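Local coordinates for Uly1 (Catenovulum maritimum, PDB 7DRQ), which probably cleaves ulvan, a polysaccharide of green algae, as a calcium-binding lyase of polysaccharide lyase family 24, at residues 409-422 / 431-445. Sequence-based numbering, arbitrary orientation.
Sequences IYIIGLEQGRPFVE and FTRVYYAPVGSQSFQ
F431 begins the contact by laying one face of its ring under I411, whose CD1 stands 3.9 Å from the ring centroid in a CH-pi contact, while I409 CD1 touches F431 CZ. Two residues on, R433 sits between two carboxylates. Its chain runs out with CG anti to the backbone N (chi1 -173°) and bends at chi3, which brings the guanidinium flat over F420, planes 15° apart. Within the guanidinium plane it grips E415 end-on, NH1 reaching OE2 at 2.6 Å and NH2 reaching OE1, though the carboxylate of E415 is turned well out of that plane, and E422 side-on, NE and NH2 both meeting OE1. With an alanine in place of R433, E415 and E422 would probably be left as two acids without their shared cation, and one face of F420 would lose its cover. At V434 and Y435 the strand makes a classic beta bulge: both backbone N atoms point at V421 O, V434 N at 2.9 Å and Y435 N at a longer 3.3 Å. Y436 lies back across strand 418-422; its hydroxyl donates to E415 O (2.8 Å) from above the carbonyl plane, opposite the face used by R418 N, and a water joins OH to E415 OE2. Its ring also carries the R418 guanidinium, stacked at 28°, whose NE gives a straight bond to A437 O (2.9 Å). A437 N in turn donates to P419 O. After the type II turn 438-441, F444 N closes on G417 O at 2.7 Å, in the type I' turn that joins strands 408-415 and 418-425. Strand 432-436 is one of the two outer strands of a four-stranded antiparallel sheet, consistent with a propeller blade, and the chain beyond it crosses into strand 444-452 of the next sheet, where F444 packs on L460 and Q475 of strands 455-462 and 469-478.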
ATOM      1  N   ILE A 409     -10.399  15.591  -8.194  1.00 10.69           N
ATOM      2  CA  ILE A 409      -9.208  14.810  -7.895  1.00 10.35           C
ATOM      3  C   ILE A 409      -8.196  15.734  -7.229  1.00 11.69           C
ATOM      4  O   ILE A 409      -8.256  16.960  -7.359  1.00 10.63           O
ATOM      5  CB  ILE A 409      -8.592  14.141  -9.147  1.00  9.51           C
ATOM      6  CG1 ILE A 409      -8.241  15.199 -10.201  1.00 11.29           C
ATOM      7  CG2 ILE A 409      -9.535  13.065  -9.693  1.00  9.02           C
ATOM      8  CD1 ILE A 409      -7.509  14.614 -11.445  1.00 10.33           C
ATOM      9  N   TYR A 410      -7.254  15.131  -6.509  1.00  9.54           N
ATOM     10  CA  TYR A 410      -6.318  15.893  -5.695  1.00 11.67           C
ATOM     11  C   TYR A 410      -4.910  15.341  -5.820  1.00 12.48           C
ATOM     12  O   TYR A 410      -4.713  14.125  -5.885  1.00 13.26           O
ATOM     13  CB  TYR A 410      -6.698  15.875  -4.213  1.00 11.39           C
ATOM     14  CG  TYR A 410      -8.050  16.441  -3.922  1.00 13.67           C
ATOM     15  CD1 TYR A 410      -8.209  17.799  -3.655  1.00 10.48           C
ATOM     16  CD2 TYR A 410      -9.174  15.624  -3.895  1.00 13.84           C
ATOM     17  CE1 TYR A 410      -9.453  18.325  -3.371  1.00 12.12           C
ATOM     18  CE2 TYR A 410     -10.422  16.148  -3.622  1.00 14.51           C
ATOM     19  CZ  TYR A 410     -10.553  17.494  -3.357  1.00 16.43           C
ATOM     20  OH  TYR A 410     -11.794  18.019  -3.086  1.00 18.57           O
ATOM     21  N   ILE A 411      -3.937  16.262  -5.845  1.00 10.77           N
ATOM     22  CA  ILE A 411      -2.543  15.974  -5.549  1.00 12.03           C
ATOM     23  C   ILE A 411      -2.284  16.484  -4.140  1.00 12.97           C
ATOM     24  O   ILE A 411      -2.646  17.620  -3.816  1.00 12.15           O
ATOM     25  CB  ILE A 411      -1.601  16.649  -6.560  1.00 13.24           C
ATOM     26  CG1 ILE A 411      -1.770  16.046  -7.955  1.00 15.04           C
ATOM     27  CG2 ILE A 411      -0.146  16.550  -6.101  1.00 12.88           C
ATOM     28  CD1 ILE A 411      -1.280  16.973  -9.058  1.00 15.32           C
ATOM     29  N   ILE A 412      -1.698  15.643  -3.293  1.00  8.48           N
ATOM     30  CA  ILE A 412      -1.459  15.982  -1.894  1.00 14.07           C
ATOM     31  C   ILE A 412      -0.013  15.627  -1.584  1.00 15.20           C
ATOM     32  O   ILE A 412       0.428  14.504  -1.856  1.00 14.16           O
ATOM     33  CB  ILE A 412      -2.423  15.243  -0.950  1.00 11.25           C
ATOM     34  CG1 ILE A 412      -3.876  15.618  -1.265  1.00 11.55           C
ATOM     35  CG2 ILE A 412      -2.070  15.521   0.523  1.00 10.68           C
ATOM     36  CD1 ILE A 412      -4.899  14.638  -0.695  1.00 12.71           C
ATOM     37  N   GLY A 413       0.722  16.570  -1.014  1.00 10.67           N
ATOM     38  CA  GLY A 413       2.125  16.316  -0.816  1.00 12.24           C
ATOM     39  C   GLY A 413       2.743  17.300   0.141  1.00 12.07           C
ATOM     40  O   GLY A 413       2.049  18.049   0.828  1.00 11.64           O
ATOM     41  N   LEU A 414       4.067  17.278   0.174  1.00 14.37           N
ATOM     42  CA  LEU A 414       4.854  18.156   1.026  1.00 13.10           C
ATOM     43  C   LEU A 414       5.697  19.047   0.136  1.00 16.90           C
ATOM     44  O   LEU A 414       6.384  18.558  -0.765  1.00 14.71           O
ATOM     45  CB  LEU A 414       5.741  17.347   1.977  1.00 11.64           C
ATOM     46  CG  LEU A 414       4.955  16.369   2.855  1.00 13.18           C
ATOM     47  CD1 LEU A 414       5.867  15.410   3.629  1.00 11.57           C
ATOM     48  CD2 LEU A 414       4.058  17.144   3.825  1.00 12.24           C
ATOM     49  N   GLU A 415       5.633  20.350   0.376  1.00 15.71           N
ATOM     50  CA  GLU A 415       6.473  21.310  -0.321  1.00 16.07           C
ATOM     51  C   GLU A 415       7.228  22.096   0.736  1.00 17.37           C
ATOM     52  O   GLU A 415       6.607  22.727   1.596  1.00 15.59           O
ATOM     53  CB  GLU A 415       5.641  22.237  -1.206  1.00 20.84           C
ATOM     54  CG  GLU A 415       6.463  23.163  -2.085  1.00 20.42           C
ATOM     55  CD  GLU A 415       5.614  23.822  -3.149  1.00 25.53           C
ATOM     56  OE1 GLU A 415       5.346  23.175  -4.186  1.00 28.84           O
ATOM     57  OE2 GLU A 415       5.195  24.977  -2.936  1.00 31.56           O
ATOM     58  N   GLN A 416       8.559  22.023   0.690  1.00 18.81           N
ATOM     59  CA  GLN A 416       9.410  22.559   1.749  1.00 19.71           C
ATOM     60  C   GLN A 416       9.006  22.023   3.104  1.00 17.20           C
ATOM     61  O   GLN A 416       9.067  22.736   4.114  1.00 18.39           O
ATOM     62  CB  GLN A 416       9.394  24.092   1.739  1.00 22.20           C
ATOM     63  CG  GLN A 416       9.991  24.723   0.482  1.00 28.02           C
ATOM     64  CD  GLN A 416       9.774  26.227   0.414  1.00 38.89           C
ATOM     65  OE1 GLN A 416      10.489  26.932  -0.294  1.00 46.57           O
ATOM     66  NE2 GLN A 416       8.777  26.723   1.150  1.00 41.20           N
ATOM     67  N   GLY A 417       8.542  20.771   3.152  1.00 16.34           N
ATOM     68  CA  GLY A 417       8.126  20.131   4.377  1.00 17.52           C
ATOM     69  C   GLY A 417       6.698  20.392   4.798  1.00 11.95           C
ATOM     70  O   GLY A 417       6.238  19.784   5.771  1.00 12.95           O
ATOM     71  N   ARG A 418       5.971  21.268   4.099  1.00 13.62           N
ATOM     72  CA  ARG A 418       4.650  21.685   4.519  1.00 14.71           C
ATOM     73  C   ARG A 418       3.586  21.088   3.609  1.00 11.95           C
ATOM     74  O   ARG A 418       3.759  21.064   2.383  1.00 12.30           O
ATOM     75  CB  ARG A 418       4.544  23.214   4.508  1.00 15.16           C
ATOM     76  CG  ARG A 418       5.746  23.865   5.210  1.00 16.23           C
ATOM     77  CD  ARG A 418       5.395  25.204   5.800  1.00 19.21           C
ATOM     78  NE  ARG A 418       4.960  26.172   4.795  1.00 21.67           N
ATOM     79  CZ  ARG A 418       5.774  26.952   4.091  1.00 25.15           C
ATOM     80  NH1 ARG A 418       7.090  26.873   4.252  1.00 25.43           N
ATOM     81  NH2 ARG A 418       5.270  27.811   3.218  1.00 27.39           N
ATOM     82  N   PRO A 419       2.498  20.580   4.179  1.00 13.00           N
ATOM     83  CA  PRO A 419       1.460  19.954   3.349  1.00 12.54           C
ATOM     84  C   PRO A 419       0.809  20.954   2.399  1.00 14.67           C
ATOM     85  O   PRO A 419       0.521  22.096   2.763  1.00 14.16           O
ATOM     86  CB  PRO A 419       0.459  19.425   4.382  1.00 13.16           C
ATOM     87  CG  PRO A 419       1.286  19.181   5.600  1.00 12.83           C
ATOM     88  CD  PRO A 419       2.295  20.315   5.613  1.00 10.30           C
ATOM     89  N   PHE A 420       0.578  20.510   1.165  1.00 13.78           N
ATOM     90  CA  PHE A 420      -0.206  21.272   0.211  1.00 13.57           C
ATOM     91  C   PHE A 420      -1.242  20.347  -0.407  1.00 11.88           C
ATOM     92  O   PHE A 420      -1.064  19.129  -0.435  1.00 10.29           O
ATOM     93  CB  PHE A 420       0.652  21.890  -0.898  1.00 14.05           C
ATOM     94  CG  PHE A 420       1.260  20.885  -1.837  1.00 14.63           C
ATOM     95  CD1 PHE A 420       0.571  20.462  -2.973  1.00 14.94           C
ATOM     96  CD2 PHE A 420       2.524  20.370  -1.601  1.00 14.23           C
ATOM     97  CE1 PHE A 420       1.131  19.542  -3.836  1.00 15.22           C
ATOM     98  CE2 PHE A 420       3.092  19.446  -2.470  1.00 16.98           C
ATOM     99  CZ  PHE A 420       2.394  19.034  -3.587  1.00 19.03           C
ATOM    100  N   VAL A 421      -2.308  20.954  -0.926  1.00 11.34           N
ATOM    101  CA  VAL A 421      -3.335  20.254  -1.693  1.00 11.71           C
ATOM    102  C   VAL A 421      -3.552  21.003  -2.998  1.00 15.13           C
ATOM    103  O   VAL A 421      -3.807  22.211  -2.990  1.00 14.19           O
ATOM    104  CB  VAL A 421      -4.666  20.147  -0.932  1.00 10.87           C
ATOM    105  CG1 VAL A 421      -5.705  19.425  -1.804  1.00 12.73           C
ATOM    106  CG2 VAL A 421      -4.482  19.443   0.412  1.00 13.62           C
ATOM    107  N   GLU A 422      -3.450  20.293  -4.115  1.00 10.37           N
ATOM    108  CA  GLU A 422      -3.835  20.813  -5.420  1.00 14.49           C
ATOM    109  C   GLU A 422      -5.086  20.082  -5.863  1.00 14.23           C
ATOM    110  O   GLU A 422      -5.230  18.885  -5.606  1.00 14.21           O
ATOM    111  CB  GLU A 422      -2.726  20.616  -6.444  1.00 14.37           C
ATOM    112  CG  GLU A 422      -1.390  21.117  -5.943  1.00 23.01           C
ATOM    113  CD  GLU A 422      -0.854  22.263  -6.753  1.00 29.93           C
ATOM    114  OE1 GLU A 422       0.233  22.765  -6.390  1.00 28.85           O
ATOM    115  OE2 GLU A 422      -1.508  22.656  -7.754  1.00 30.19           O
ATOM    116  N   PHE A 431      -5.356  21.848 -12.532  1.00 13.97           N
ATOM    117  CA  PHE A 431      -5.114  21.900 -11.103  1.00 15.43           C
ATOM    118  C   PHE A 431      -4.864  23.326 -10.643  1.00 18.53           C
ATOM    119  O   PHE A 431      -4.288  24.144 -11.365  1.00 17.77           O
ATOM    120  CB  PHE A 431      -3.915  21.027 -10.726  1.00 15.21           C
ATOM    121  CG  PHE A 431      -4.195  19.559 -10.831  1.00 15.72           C
ATOM    122  CD1 PHE A 431      -4.049  18.905 -12.044  1.00 14.47           C
ATOM    123  CD2 PHE A 431      -4.629  18.843  -9.723  1.00 14.21           C
ATOM    124  CE1 PHE A 431      -4.326  17.534 -12.155  1.00 16.31           C
ATOM    125  CE2 PHE A 431      -4.901  17.475  -9.818  1.00 14.86           C
ATOM    126  CZ  PHE A 431      -4.745  16.827 -11.038  1.00 13.32           C
ATOM    127  N   THR A 432      -5.309  23.611  -9.423  1.00 15.12           N
ATOM    128  CA  THR A 432      -4.958  24.837  -8.724  1.00 18.98           C
ATOM    129  C   THR A 432      -4.611  24.490  -7.284  1.00 18.65           C
ATOM    130  O   THR A 432      -5.193  23.571  -6.696  1.00 14.96           O
ATOM    131  CB  THR A 432      -6.098  25.863  -8.743  1.00 20.80           C
ATOM    132  OG1 THR A 432      -7.240  25.315  -8.082  1.00 24.39           O
ATOM    133  CG2 THR A 432      -6.484  26.234 -10.158  1.00 20.35           C
ATOM    134  N   ARG A 433      -3.665  25.236  -6.706  1.00 14.70           N
ATOM    135  CA  ARG A 433      -3.353  25.017  -5.302  1.00 15.30           C
ATOM    136  C   ARG A 433      -4.455  25.605  -4.425  1.00 19.37           C
ATOM    137  O   ARG A 433      -4.793  26.788  -4.535  1.00 19.44           O
ATOM    138  CB  ARG A 433      -2.006  25.621  -4.916  1.00 17.35           C
ATOM    139  CG  ARG A 433      -1.640  25.217  -3.492  1.00 20.49           C
ATOM    140  CD  ARG A 433      -0.167  25.310  -3.212  1.00 22.28           C
ATOM    141  NE  ARG A 433       0.605  24.332  -3.962  1.00 21.87           N
ATOM    142  CZ  ARG A 433       1.905  24.136  -3.782  1.00 21.84           C
ATOM    143  NH1 ARG A 433       2.559  24.853  -2.875  1.00 28.71           N
ATOM    144  NH2 ARG A 433       2.551  23.236  -4.500  1.00 21.22           N
ATOM    145  N   VAL A 434      -5.011  24.776  -3.547  1.00 13.73           N
ATOM    146  CA  VAL A 434      -6.135  25.166  -2.709  1.00 13.24           C
ATOM    147  C   VAL A 434      -5.830  25.038  -1.226  1.00 14.30           C
ATOM    148  O   VAL A 434      -6.676  25.397  -0.397  1.00 14.09           O
ATOM    149  CB  VAL A 434      -7.399  24.360  -3.074  1.00 16.00           C
ATOM    150  CG1 VAL A 434      -7.949  24.816  -4.427  1.00 17.68           C
ATOM    151  CG2 VAL A 434      -7.065  22.887  -3.155  1.00 18.77           C
ATOM    152  N   TYR A 435      -4.654  24.532  -0.865  1.00 14.29           N
ATOM    153  CA  TYR A 435      -4.221  24.498   0.526  1.00 16.10           C
ATOM    154  C   TYR A 435      -2.703  24.483   0.564  1.00 16.25           C
ATOM    155  O   TYR A 435      -2.064  23.760  -0.203  1.00 13.28           O
ATOM    156  CB  TYR A 435      -4.772  23.274   1.266  1.00 16.27           C
ATOM    157  CG  TYR A 435      -4.300  23.184   2.698  1.00 11.39           C
ATOM    158  CD1 TYR A 435      -4.974  23.859   3.708  1.00 17.05           C
ATOM    159  CD2 TYR A 435      -3.179  22.433   3.038  1.00 12.28           C
ATOM    160  CE1 TYR A 435      -4.554  23.783   5.021  1.00 17.48           C
ATOM    161  CE2 TYR A 435      -2.741  22.354   4.356  1.00 12.02           C
ATOM    162  CZ  TYR A 435      -3.443  23.036   5.342  1.00 17.15           C
ATOM    163  OH  TYR A 435      -3.031  22.979   6.655  1.00 17.04           O
ATOM    164  N   TYR A 436      -2.130  25.289   1.456  1.00 16.23           N
ATOM    165  CA  TYR A 436      -0.699  25.215   1.722  1.00 13.83           C
ATOM    166  C   TYR A 436      -0.483  25.697   3.144  1.00 19.77           C
ATOM    167  O   TYR A 436      -0.829  26.841   3.463  1.00 18.73           O
ATOM    168  CB  TYR A 436       0.107  26.054   0.725  1.00 15.73           C
ATOM    169  CG  TYR A 436       1.610  25.836   0.798  1.00 19.01           C
ATOM    170  CD1 TYR A 436       2.143  24.598   1.151  1.00 17.13           C
ATOM    171  CD2 TYR A 436       2.496  26.871   0.508  1.00 19.97           C
ATOM    172  CE1 TYR A 436       3.517  24.399   1.217  1.00 16.90           C
ATOM    173  CE2 TYR A 436       3.871  26.682   0.570  1.00 24.00           C
ATOM    174  CZ  TYR A 436       4.377  25.446   0.926  1.00 21.02           C
ATOM    175  OH  TYR A 436       5.746  25.274   0.989  1.00 19.09           O
ATOM    176  N   ALA A 437       0.048  24.818   3.994  1.00 13.98           N
ATOM    177  CA  ALA A 437       0.282  25.178   5.383  1.00 15.12           C
ATOM    178  C   ALA A 437       1.217  26.386   5.437  1.00 16.83           C
ATOM    179  O   ALA A 437       2.114  26.519   4.602  1.00 18.99           O
ATOM    180  CB  ALA A 437       0.892  24.008   6.151  1.00 14.32           C
ATOM    181  N   PRO A 438       1.031  27.270   6.412  1.00 18.10           N
ATOM    182  CA  PRO A 438       1.741  28.551   6.410  1.00 22.99           C
ATOM    183  C   PRO A 438       3.166  28.455   6.919  1.00 23.66           C
ATOM    184  O   PRO A 438       3.557  27.525   7.627  1.00 18.29           O
ATOM    185  CB  PRO A 438       0.896  29.409   7.358  1.00 21.77           C
ATOM    186  CG  PRO A 438       0.358  28.418   8.342  1.00 22.14           C
ATOM    187  CD  PRO A 438       0.056  27.174   7.516  1.00 21.77           C
ATOM    188  N   VAL A 439       3.933  29.478   6.599  1.00 24.61           N
ATOM    189  CA  VAL A 439       5.286  29.605   7.070  1.00 22.04           C
ATOM    190  C   VAL A 439       5.200  29.571   8.597  1.00 20.87           C
ATOM    191  O   VAL A 439       4.279  30.081   9.150  1.00 22.50           O
ATOM    192  CB  VAL A 439       5.854  30.950   6.604  1.00 30.58           C
ATOM    193  CG1 VAL A 439       7.082  31.324   7.364  1.00 32.71           C
ATOM    194  CG2 VAL A 439       6.047  30.971   5.104  1.00 28.39           C
ATOM    195  N   GLY A 440       6.160  28.952   9.256  1.00 17.66           N
ATOM    196  CA  GLY A 440       6.160  28.812  10.699  1.00 19.90           C
ATOM    197  C   GLY A 440       5.487  27.561  11.224  1.00 20.93           C
ATOM    198  O   GLY A 440       5.593  27.279  12.424  1.00 18.49           O
ATOM    199  N   SER A 441       4.780  26.822  10.373  1.00 16.58           N
ATOM    200  CA  SER A 441       4.235  25.533  10.762  1.00 17.86           C
ATOM    201  C   SER A 441       5.327  24.463  10.684  1.00 15.39           C
ATOM    202  O   SER A 441       6.444  24.708  10.227  1.00 15.12           O
ATOM    203  CB  SER A 441       3.042  25.177   9.868  1.00 16.70           C
ATOM    204  OG  SER A 441       3.412  25.224   8.502  1.00 18.08           O
ATOM    205  N   GLN A 442       4.985  23.250  11.117  1.00 17.00           N
ATOM    206  CA  GLN A 442       5.982  22.192  11.211  1.00 15.81           C
ATOM    207  C   GLN A 442       6.419  21.711   9.831  1.00 17.13           C
ATOM    208  O   GLN A 442       5.730  21.892   8.826  1.00 18.07           O
ATOM    209  CB  GLN A 442       5.436  21.004  11.998  1.00 18.10           C
ATOM    210  CG  GLN A 442       5.062  21.334  13.421  1.00 19.91           C
ATOM    211  CD  GLN A 442       4.208  20.263  14.019  1.00 24.75           C
ATOM    212  OE1 GLN A 442       3.004  20.437  14.173  1.00 28.87           O
ATOM    213  NE2 GLN A 442       4.814  19.128  14.336  1.00 24.52           N
ATOM    214  N   SER A 443       7.575  21.062   9.798  1.00 13.35           N
ATOM    215  CA  SER A 443       8.115  20.477   8.579  1.00 15.44           C
ATOM    216  C   SER A 443       8.076  18.963   8.691  1.00 16.33           C
ATOM    217  O   SER A 443       8.471  18.399   9.721  1.00 14.28           O
ATOM    218  CB  SER A 443       9.546  20.945   8.321  1.00 23.10           C
ATOM    219  OG  SER A 443       9.532  22.200   7.663  1.00 27.17           O
ATOM    220  N   PHE A 444       7.607  18.313   7.632  1.00 14.26           N
ATOM    221  CA  PHE A 444       7.469  16.868   7.605  1.00 10.89           C
ATOM    222  C   PHE A 444       8.321  16.285   6.484  1.00 14.16           C
ATOM    223  O   PHE A 444       8.577  16.934   5.463  1.00 14.55           O
ATOM    224  CB  PHE A 444       5.989  16.471   7.448  1.00 12.09           C
ATOM    225  CG  PHE A 444       5.105  17.066   8.516  1.00  9.52           C
ATOM    226  CD1 PHE A 444       5.058  16.502   9.775  1.00 11.12           C
ATOM    227  CD2 PHE A 444       4.370  18.215   8.271  1.00 12.59           C
ATOM    228  CE1 PHE A 444       4.257  17.059  10.779  1.00 12.27           C
ATOM    229  CE2 PHE A 444       3.570  18.782   9.259  1.00 11.94           C
ATOM    230  CZ  PHE A 444       3.513  18.196  10.515  1.00 12.44           C
ATOM    231  N   GLN A 445       8.757  15.048   6.707  1.00 11.82           N
ATOM    232  CA  GLN A 445       9.689  14.309   5.868  1.00 12.11           C
ATOM    233  C   GLN A 445       8.989  13.322   4.946  1.00 13.63           C
ATOM    234  O   GLN A 445       9.526  12.972   3.881  1.00 13.76           O
ATOM    235  CB  GLN A 445      10.656  13.555   6.789  1.00 15.22           C
ATOM    236  CG  GLN A 445      11.734  12.746   6.141  1.00 19.13           C
ATOM    237  CD  GLN A 445      12.846  12.455   7.132  1.00 20.14           C
ATOM    238  OE1 GLN A 445      13.103  13.253   8.036  1.00 22.42           O
ATOM    239  NE2 GLN A 445      13.499  11.309   6.980  1.00 20.33           N
TER
HETATM  240  O   HOH W   1       6.970  26.613  -1.364  1.00 34.40           O
HETATM  241  O   HOH W   2      11.368  22.569   5.850  1.00 32.37           O
HETATM  242  O   HOH W   3      -1.353  24.450  -9.792  1.00 35.85           O